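Local structure of Fc fragment of IgE receptor II (Bos taurus, 6PWR) at residues R70-E75 and E103-M108; N90-E95 and S111-D116. The protein probably binds IgE as its low-affinity receptor, CD23, and recognises mannose-type glycans through calcium in a C-type lectin domain. One frame throughout, in Å; residues are numbered along the deposited sequence.

Interaction 1 of 2, residues R70-E75 and E103-M108; sequences RDLDIE and ENCVMM. With CA (calcium ion), chain D; CA (calcium ion), chain C; MAN (alpha-D-mannopyranose), chain B; NAG (2-acetamido-2-deoxy-beta-D-glucopyranose), chain E.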
loop_
_atom_site.group_PDB
_atom_site.type_symbol
_atom_site.label_atom_id
_atom_site.label_comp_id
_atom_site.label_asym_id
_atom_site.label_seq_id
_atom_site.Cartn_x
_atom_site.Cartn_y
_atom_site.Cartn_z
ATOM N N ARG A 70 -1.431 -1.297 8.263
ATOM C CA ARG A 70 -1.401 -0.369 9.382
ATOM C C ARG A 70 -1.507 -1.162 10.671
ATOM O O ARG A 70 -2.084 -2.251 10.694
ATOM C CB ARG A 70 -2.518 0.683 9.286
ATOM C CG ARG A 70 -3.919 0.201 9.601
ATOM C CD ARG A 70 -4.460 -0.715 8.523
ATOM N NE ARG A 70 -5.897 -0.551 8.376
ATOM C CZ ARG A 70 -6.693 -1.445 7.803
ATOM N NH1 ARG A 70 -6.193 -2.581 7.331
ATOM N NH2 ARG A 70 -7.991 -1.203 7.709
ATOM N N ASP A 71 -0.938 -0.614 11.739
ATOM C CA ASP A 71 -1.110 -1.167 13.080
ATOM C C ASP A 71 -1.837 -0.172 13.970
ATOM O O ASP A 71 -1.573 -0.068 15.168
ATOM C CB ASP A 71 0.197 -1.700 13.684
ATOM C CG ASP A 71 1.192 -0.603 14.080
ATOM O OD1 ASP A 71 1.156 0.509 13.536
ATOM O OD2 ASP A 71 2.040 -0.860 14.965
ATOM N N LEU A 72 -2.789 0.546 13.374
ATOM C CA LEU A 72 -3.533 1.580 14.085
ATOM C C LEU A 72 -4.320 1.014 15.256
ATOM O O LEU A 72 -4.383 1.632 16.323
ATOM C CB LEU A 72 -4.476 2.289 13.118
ATOM C CG LEU A 72 -3.803 3.381 12.302
ATOM C CD1 LEU A 72 -4.664 3.789 11.124
ATOM C CD2 LEU A 72 -3.521 4.569 13.200
ATOM N N ASP A 73 -4.935 -0.153 15.081
ATOM C CA ASP A 73 -5.813 -0.671 16.124
ATOM C C ASP A 73 -5.017 -1.172 17.320
ATOM O O ASP A 73 -5.234 -0.735 18.458
ATOM C CB ASP A 73 -6.709 -1.765 15.549
ATOM C CG ASP A 73 -7.715 -1.215 14.565
ATOM O OD1 ASP A 73 -8.347 -0.186 14.894
ATOM O OD2 ASP A 73 -7.859 -1.787 13.462
ATOM N N ILE A 74 -4.085 -2.087 17.082
ATOM C CA ILE A 74 -3.239 -2.636 18.128
ATOM C C ILE A 74 -1.806 -2.494 17.655
ATOM O O ILE A 74 -1.450 -3.016 16.589
ATOM C CB ILE A 74 -3.561 -4.108 18.420
ATOM C CG1 ILE A 74 -5.020 -4.263 18.849
ATOM C CG2 ILE A 74 -2.623 -4.639 19.495
ATOM C CD1 ILE A 74 -5.310 -3.710 20.231
ATOM N N GLU A 75 -0.992 -1.790 18.437
ATOM C CA GLU A 75 0.395 -1.559 18.067
ATOM C C GLU A 75 1.103 -2.882 17.820
ATOM O O GLU A 75 0.969 -3.833 18.599
ATOM C CB GLU A 75 1.107 -0.797 19.181
ATOM C CG GLU A 75 2.587 -0.561 18.924
ATOM C CD GLU A 75 2.838 0.270 17.677
ATOM O OE1 GLU A 75 1.959 1.077 17.299
ATOM O OE2 GLU A 75 3.917 0.111 17.085
ATOM N N GLU A 103 4.399 5.370 14.681
ATOM C CA GLU A 103 4.232 5.253 13.240
ATOM C C GLU A 103 3.332 4.058 13.015
ATOM O O GLU A 103 3.718 2.920 13.301
ATOM C CB GLU A 103 5.585 5.080 12.561
ATOM C CG GLU A 103 6.464 6.296 12.736
ATOM C CD GLU A 103 7.764 6.179 11.986
ATOM O OE1 GLU A 103 8.376 5.100 12.040
ATOM O OE2 GLU A 103 8.173 7.161 11.333
ATOM N N ASN A 104 2.132 4.310 12.526
ATOM C CA ASN A 104 1.134 3.262 12.481
ATOM C C ASN A 104 0.601 2.974 11.097
ATOM O O ASN A 104 -0.300 2.136 10.963
ATOM C CB ASN A 104 -0.000 3.575 13.457
ATOM C CG ASN A 104 0.517 3.833 14.850
ATOM O OD1 ASN A 104 1.453 3.181 15.311
ATOM N ND2 ASN A 104 -0.072 4.804 15.521
ATOM N N CYS A 105 1.131 3.630 10.075
ATOM C CA CYS A 105 0.674 3.454 8.709
ATOM C C CYS A 105 1.874 3.125 7.842
ATOM O O CYS A 105 2.940 3.733 7.993
ATOM C CB CYS A 105 0.022 4.744 8.210
ATOM S SG CYS A 105 -1.537 5.088 9.038
ATOM N N VAL A 106 1.716 2.191 6.923
ATOM C CA VAL A 106 2.858 1.690 6.177
ATOM C C VAL A 106 2.910 2.303 4.790
ATOM O O VAL A 106 1.893 2.445 4.093
ATOM C CB VAL A 106 2.871 0.158 6.129
ATOM C CG1 VAL A 106 4.093 -0.338 5.381
ATOM C CG2 VAL A 106 2.856 -0.401 7.543
ATOM N N MET A 107 4.116 2.663 4.394
ATOM C CA MET A 107 4.404 3.134 3.059
ATOM C C MET A 107 5.437 2.226 2.414
ATOM O O MET A 107 6.196 1.516 3.082
ATOM C CB MET A 107 4.990 4.551 3.093
ATOM C CG MET A 107 6.323 4.596 3.828
ATOM S SD MET A 107 7.051 6.229 3.985
ATOM C CE MET A 107 7.436 6.587 2.278
ATOM N N MET A 108 5.458 2.280 1.088
ATOM C CA MET A 108 6.612 1.835 0.324
ATOM C C MET A 108 7.546 3.016 0.156
ATOM O O MET A 108 7.115 4.107 -0.229
ATOM C CB MET A 108 6.213 1.368 -1.069
ATOM C CG MET A 108 5.725 -0.046 -1.134
ATOM S SD MET A 108 5.551 -0.614 -2.840
ATOM C CE MET A 108 4.159 0.370 -3.370
HETATM CA CA CA D . 3.058 1.386 15.088
HETATM CA CA CA C . 9.603 3.804 10.460
HETATM C C1 MAN B . 12.655 8.521 8.937
HETATM C C2 MAN B . 11.224 7.981 8.837
HETATM C C3 MAN B . 11.073 6.765 9.747
HETATM C C4 MAN B . 12.119 5.738 9.403
HETATM C C5 MAN B . 13.507 6.351 9.595
HETATM C C6 MAN B . 14.621 5.389 9.232
HETATM O O1 MAN B . 12.767 9.106 10.204
HETATM O O2 MAN B . 11.011 7.461 7.551
HETATM O O3 MAN B . 9.803 6.153 9.616
HETATM O O4 MAN B . 11.953 4.613 10.241
HETATM O O5 MAN B . 13.624 7.508 8.734
HETATM O O6 MAN B . 15.879 6.022 9.498
HETATM C C1 NAG E . 10.603 8.460 6.626
HETATM C C2 NAG E . 10.997 7.986 5.236
HETATM C C3 NAG E . 10.536 8.994 4.196
HETATM C C4 NAG E . 9.054 9.305 4.373
HETATM C C5 NAG E . 8.731 9.653 5.823
HETATM C C6 NAG E . 7.247 9.782 6.074
HETATM C C7 NAG E . 13.006 6.573 5.368
HETATM C C8 NAG E . 14.500 6.525 5.237
HETATM N N2 NAG E . 12.434 7.763 5.144
HETATM O O3 NAG E . 10.757 8.454 2.898
HETATM O O4 NAG E . 8.707 10.410 3.551
HETATM O O5 NAG E . 9.208 8.617 6.692
HETATM O O6 NAG E . 6.972 10.288 7.372
HETATM O O7 NAG E . 12.349 5.575 5.650
HETATM O O HOH W 1 4.887 0.328 14.029
#
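Arg70 and Cys105 face each other as a non-hydrogen-bonded antiparallel pair, their side chains on one side of the sheet. Arg70 CB lies 3.1 Å from Asn104 O, and its guanidinium leads away to Ile79 through NH1. At Asp71 the backbone N-H donates to that same Asn104 O at 2.9 Å. Asp71 CG sits between its own N and carbonyl carbon (chi1 71°), where the carboxylate can grip one calcium with both oxygens, OD1 at 2.6 Å; OD2 also accepts from Gly76 N. Leu72, where the chain turns its corner, lays CD2 against Asn104 CB (3.7 Å) and CD1 near Cys105 SG, which is in a disulfide with Cys119. Beyond the turn, Glu75 bends at chi2 (61°) and chelates the same calcium, OE1 and OE2 both at 2.5 Å. Glu103 O (2.5 Å from the calcium), the Asn104 side chain, Asp98 and a water complete its shell, beside a classic beta bulge where Asn104 and Cys105 both face Ala117. The Glu103 carboxylate, which also has Ala99 as a partner, puts OE1 on the mannose-bearing calcium. Two bidentate carboxylates on one ion imply that calcium probably offsets their repulsion and ties Asp71 and Glu75 to Glu103 and Asn104.

Interaction 2 of 2, residues N90-E95 and S111-D116; sequences NWQPGE and SGKWND. With CA (calcium ion), chain C; MAN (alpha-D-mannopyranose), chain B; NAG (2-acetamido-2-deoxy-beta-D-glucopyranose), chain E.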
loop_
_atom_site.group_PDB
_atom_site.type_symbol
_atom_site.label_atom_id
_atom_site.label_comp_id
_atom_site.label_asym_id
_atom_site.label_seq_id
_atom_site.Cartn_x
_atom_site.Cartn_y
_atom_site.Cartn_z
ATOM N N ASN A 90 8.093 -7.115 3.143
ATOM C CA ASN A 90 9.186 -6.490 2.425
ATOM C C ASN A 90 9.710 -5.302 3.207
ATOM O O ASN A 90 9.973 -4.239 2.640
ATOM C CB ASN A 90 8.739 -6.066 1.032
ATOM C CG ASN A 90 9.903 -5.732 0.136
ATOM O OD1 ASN A 90 10.931 -6.404 0.172
ATOM N ND2 ASN A 90 9.757 -4.686 -0.670
ATOM N N TRP A 91 9.863 -5.460 4.522
ATOM C CA TRP A 91 10.298 -4.355 5.366
ATOM C C TRP A 91 11.706 -3.901 5.017
ATOM O O TRP A 91 12.626 -4.714 4.880
ATOM C CB TRP A 91 10.292 -4.790 6.828
ATOM C CG TRP A 91 8.960 -5.091 7.376
ATOM C CD1 TRP A 91 8.497 -6.303 7.784
ATOM C CD2 TRP A 91 7.913 -4.149 7.626
ATOM N NE1 TRP A 91 7.214 -6.181 8.252
ATOM C CE2 TRP A 91 6.831 -4.869 8.165
ATOM C CE3 TRP A 91 7.790 -2.768 7.448
ATOM C CZ2 TRP A 91 5.639 -4.253 8.539
ATOM C CZ3 TRP A 91 6.602 -2.160 7.813
ATOM C CH2 TRP A 91 5.547 -2.904 8.359
ATOM N N GLN A 92 11.879 -2.600 4.907
ATOM C CA GLN A 92 13.216 -2.039 4.949
ATOM C C GLN A 92 13.893 -2.511 6.234
ATOM O O GLN A 92 13.245 -2.560 7.284
ATOM C CB GLN A 92 13.096 -0.516 4.977
ATOM C CG GLN A 92 14.401 0.238 5.148
ATOM C CD GLN A 92 15.260 0.240 3.907
ATOM O OE1 GLN A 92 14.931 -0.380 2.897
ATOM N NE2 GLN A 92 16.378 0.959 3.973
ATOM N N PRO A 93 15.177 -2.869 6.193
ATOM C CA PRO A 93 15.859 -3.302 7.417
ATOM C C PRO A 93 15.668 -2.329 8.571
ATOM O O PRO A 93 15.862 -1.121 8.434
ATOM C CB PRO A 93 17.322 -3.394 6.981
ATOM C CG PRO A 93 17.227 -3.822 5.572
ATOM C CD PRO A 93 16.038 -3.063 5.014
ATOM N N GLY A 94 15.270 -2.867 9.719
ATOM C CA GLY A 94 15.037 -2.072 10.902
ATOM C C GLY A 94 13.620 -1.593 11.060
ATOM O O GLY A 94 13.260 -1.118 12.139
ATOM N N GLU A 95 12.818 -1.685 10.011
ATOM C CA GLU A 95 11.419 -1.325 10.040
ATOM C C GLU A 95 10.568 -2.570 10.258
ATOM O O GLU A 95 10.995 -3.685 9.951
ATOM C CB GLU A 95 11.006 -0.683 8.711
ATOM C CG GLU A 95 11.868 0.487 8.295
ATOM C CD GLU A 95 11.852 1.656 9.261
ATOM O OE1 GLU A 95 10.923 1.766 10.092
ATOM O OE2 GLU A 95 12.794 2.472 9.163
ATOM N N SER A 111 12.198 2.554 -3.115
ATOM C CA SER A 111 12.761 1.260 -3.468
ATOM C C SER A 111 11.745 0.131 -3.400
ATOM O O SER A 111 12.090 -1.009 -3.714
ATOM C CB SER A 111 13.838 0.922 -2.448
ATOM O OG SER A 111 13.222 0.794 -1.175
ATOM N N GLY A 112 10.522 0.403 -2.959
ATOM C CA GLY A 112 9.547 -0.631 -2.709
ATOM C C GLY A 112 9.602 -1.235 -1.320
ATOM O O GLY A 112 8.650 -1.909 -0.918
ATOM N N LYS A 113 10.684 -1.017 -0.575
ATOM C CA LYS A 113 10.776 -1.541 0.781
ATOM C C LYS A 113 9.815 -0.798 1.692
ATOM O O LYS A 113 9.547 0.393 1.506
ATOM C CB LYS A 113 12.199 -1.391 1.310
ATOM C CG LYS A 113 13.214 -2.242 0.560
ATOM C CD LYS A 113 13.045 -3.709 0.893
ATOM C CE LYS A 113 14.052 -4.585 0.176
ATOM N NZ LYS A 113 13.805 -6.016 0.488
ATOM N N TRP A 114 9.289 -1.505 2.683
ATOM C CA TRP A 114 8.230 -0.948 3.503
ATOM C C TRP A 114 8.802 -0.234 4.714
ATOM O O TRP A 114 9.794 -0.669 5.309
ATOM C CB TRP A 114 7.287 -2.032 4.000
ATOM C CG TRP A 114 6.673 -2.889 2.960
ATOM C CD1 TRP A 114 6.687 -2.726 1.607
ATOM C CD2 TRP A 114 5.946 -4.084 3.216
ATOM N NE1 TRP A 114 5.993 -3.756 1.000
ATOM C CE2 TRP A 114 5.541 -4.608 1.972
ATOM C CE3 TRP A 114 5.606 -4.770 4.383
ATOM C CZ2 TRP A 114 4.815 -5.788 1.867
ATOM C CZ3 TRP A 114 4.881 -5.927 4.277
ATOM C CH2 TRP A 114 4.490 -6.428 3.034
ATOM N N ASN A 115 8.151 0.860 5.084
ATOM C CA ASN A 115 8.501 1.607 6.274
ATOM C C ASN A 115 7.208 1.991 6.967
ATOM O O ASN A 115 6.256 2.422 6.309
ATOM C CB ASN A 115 9.233 2.885 5.865
ATOM C CG ASN A 115 9.456 3.815 7.021
ATOM O OD1 ASN A 115 9.893 3.385 8.084
ATOM N ND2 ASN A 115 9.128 5.096 6.835
ATOM N N ASP A 116 7.161 1.847 8.288
ATOM C CA ASP A 116 6.069 2.474 9.015
ATOM C C ASP A 116 6.330 3.964 9.158
ATOM O O ASP A 116 7.453 4.394 9.423
ATOM C CB ASP A 116 5.803 1.812 10.372
ATOM C CG ASP A 116 7.001 1.824 11.312
ATOM O OD1 ASP A 116 8.154 1.994 10.865
ATOM O OD2 ASP A 116 6.749 1.612 12.524
HETATM CA CA CA C . 9.603 3.804 10.460
HETATM C C1 MAN B . 12.655 8.521 8.937
HETATM C C2 MAN B . 11.224 7.981 8.837
HETATM C C3 MAN B . 11.073 6.765 9.747
HETATM C C4 MAN B . 12.119 5.738 9.403
HETATM C C5 MAN B . 13.507 6.351 9.595
HETATM C C6 MAN B . 14.621 5.389 9.232
HETATM O O1 MAN B . 12.767 9.106 10.204
HETATM O O2 MAN B . 11.011 7.461 7.551
HETATM O O3 MAN B . 9.803 6.153 9.616
HETATM O O4 MAN B . 11.953 4.613 10.241
HETATM O O5 MAN B . 13.624 7.508 8.734
HETATM O O6 MAN B . 15.879 6.022 9.498
HETATM C C1 NAG E . 10.603 8.460 6.626
HETATM C C2 NAG E . 10.997 7.986 5.236
HETATM C C3 NAG E . 10.536 8.994 4.196
HETATM C C4 NAG E . 9.054 9.305 4.373
HETATM C C5 NAG E . 8.731 9.653 5.823
HETATM C C6 NAG E . 7.247 9.782 6.074
HETATM C C7 NAG E . 13.006 6.573 5.368
HETATM C C8 NAG E . 14.500 6.525 5.237
HETATM N N2 NAG E . 12.434 7.763 5.144
HETATM O O3 NAG E . 10.757 8.454 2.898
HETATM O O4 NAG E . 8.707 10.410 3.551
HETATM O O5 NAG E . 9.208 8.617 6.692
HETATM O O6 NAG E . 6.972 10.288 7.372
HETATM O O7 NAG E . 12.349 5.575 5.650
HETATM O O HOH W 2 11.611 -3.739 -2.735
HETATM O O HOH W 3 13.943 -6.451 3.272
HETATM O O HOH W 4 15.227 0.816 0.543
#
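Trp91 and Trp114 meet as a T-shaped pair: the CE3 edge of Trp114 points at the middle of one face of Trp91, with six-membered centroids 5.4 Å apart and planes at 80°. On the opposite face of Trp91, Glu95 C lies toward the rim, and at its CZ3 edge runs the chain from Asn115 to Asp116. Over a face of Trp114 sits Asn90, its CB 3.7 Å from the centroid of the five-membered ring in a CH-pi contact; the indole NE1 goes to Gln53.

Asn90 O accepts from Trp114 N at 2.8 Å, and Gln92 N returns a bond to Trp114 O at 2.9 Å, so the two backbones are bridged once, at Trp91 and Trp114. Trp114-Asn115-Asp116 is the WND motif of C-type lectins, and Glu95 opens the EPN motif with Pro96 and Asn97, the signature of mannose-type specificity. A type II turn from Gln92 to Glu95 leads into it. Glu95 OE1 binds the sugar-site calcium at 2.5 Å, together with Asn115 OD1 at 2.4 Å and both O and OD1 of Asp116; Asn97 and Glu103 add further ligands. Mannose O3 and O4 coordinate the same ion. Asn115 ND2 donates to mannose O3 at 3.1 Å and, more weakly, to O2, while Asp116 OD2 is held by Asp98 N.

With CG opposite its own N (chi1 -166°), Asn90 turns its amide across the lysine chain: OD1 takes Lys113 NZ at 2.9 Å, while ND2 makes a weak bond to Gly112 O. One water joins Trp91 O to Lys113 NZ, and another joins Gln92 OE1 to Ser111 OG, the hydroxyl that closes an ST turn on Lys113 N.

In the fold
Interaction 1 uses strand 105-108 and interaction 2 its neighbour 114-117; the strands pair through Met107 and Asn115, and the segments alternate along the chain. Interaction 2 is the buried one: indoles and backbone bonds tie the 90-95 loop to the sheet, and Val106 of interaction 1 packs on Trp91. Interaction 1 is only partly buried, at a sheet corner, with little apolar contact and mostly carboxylates around a calcium that touches no sugar. The two meet at the mannose-bearing calcium, where Glu103 of 103-108 joins Glu95, Asn115 and Asp116. One calcium joins only parts of this chain and a water, whereas the other also takes mannose.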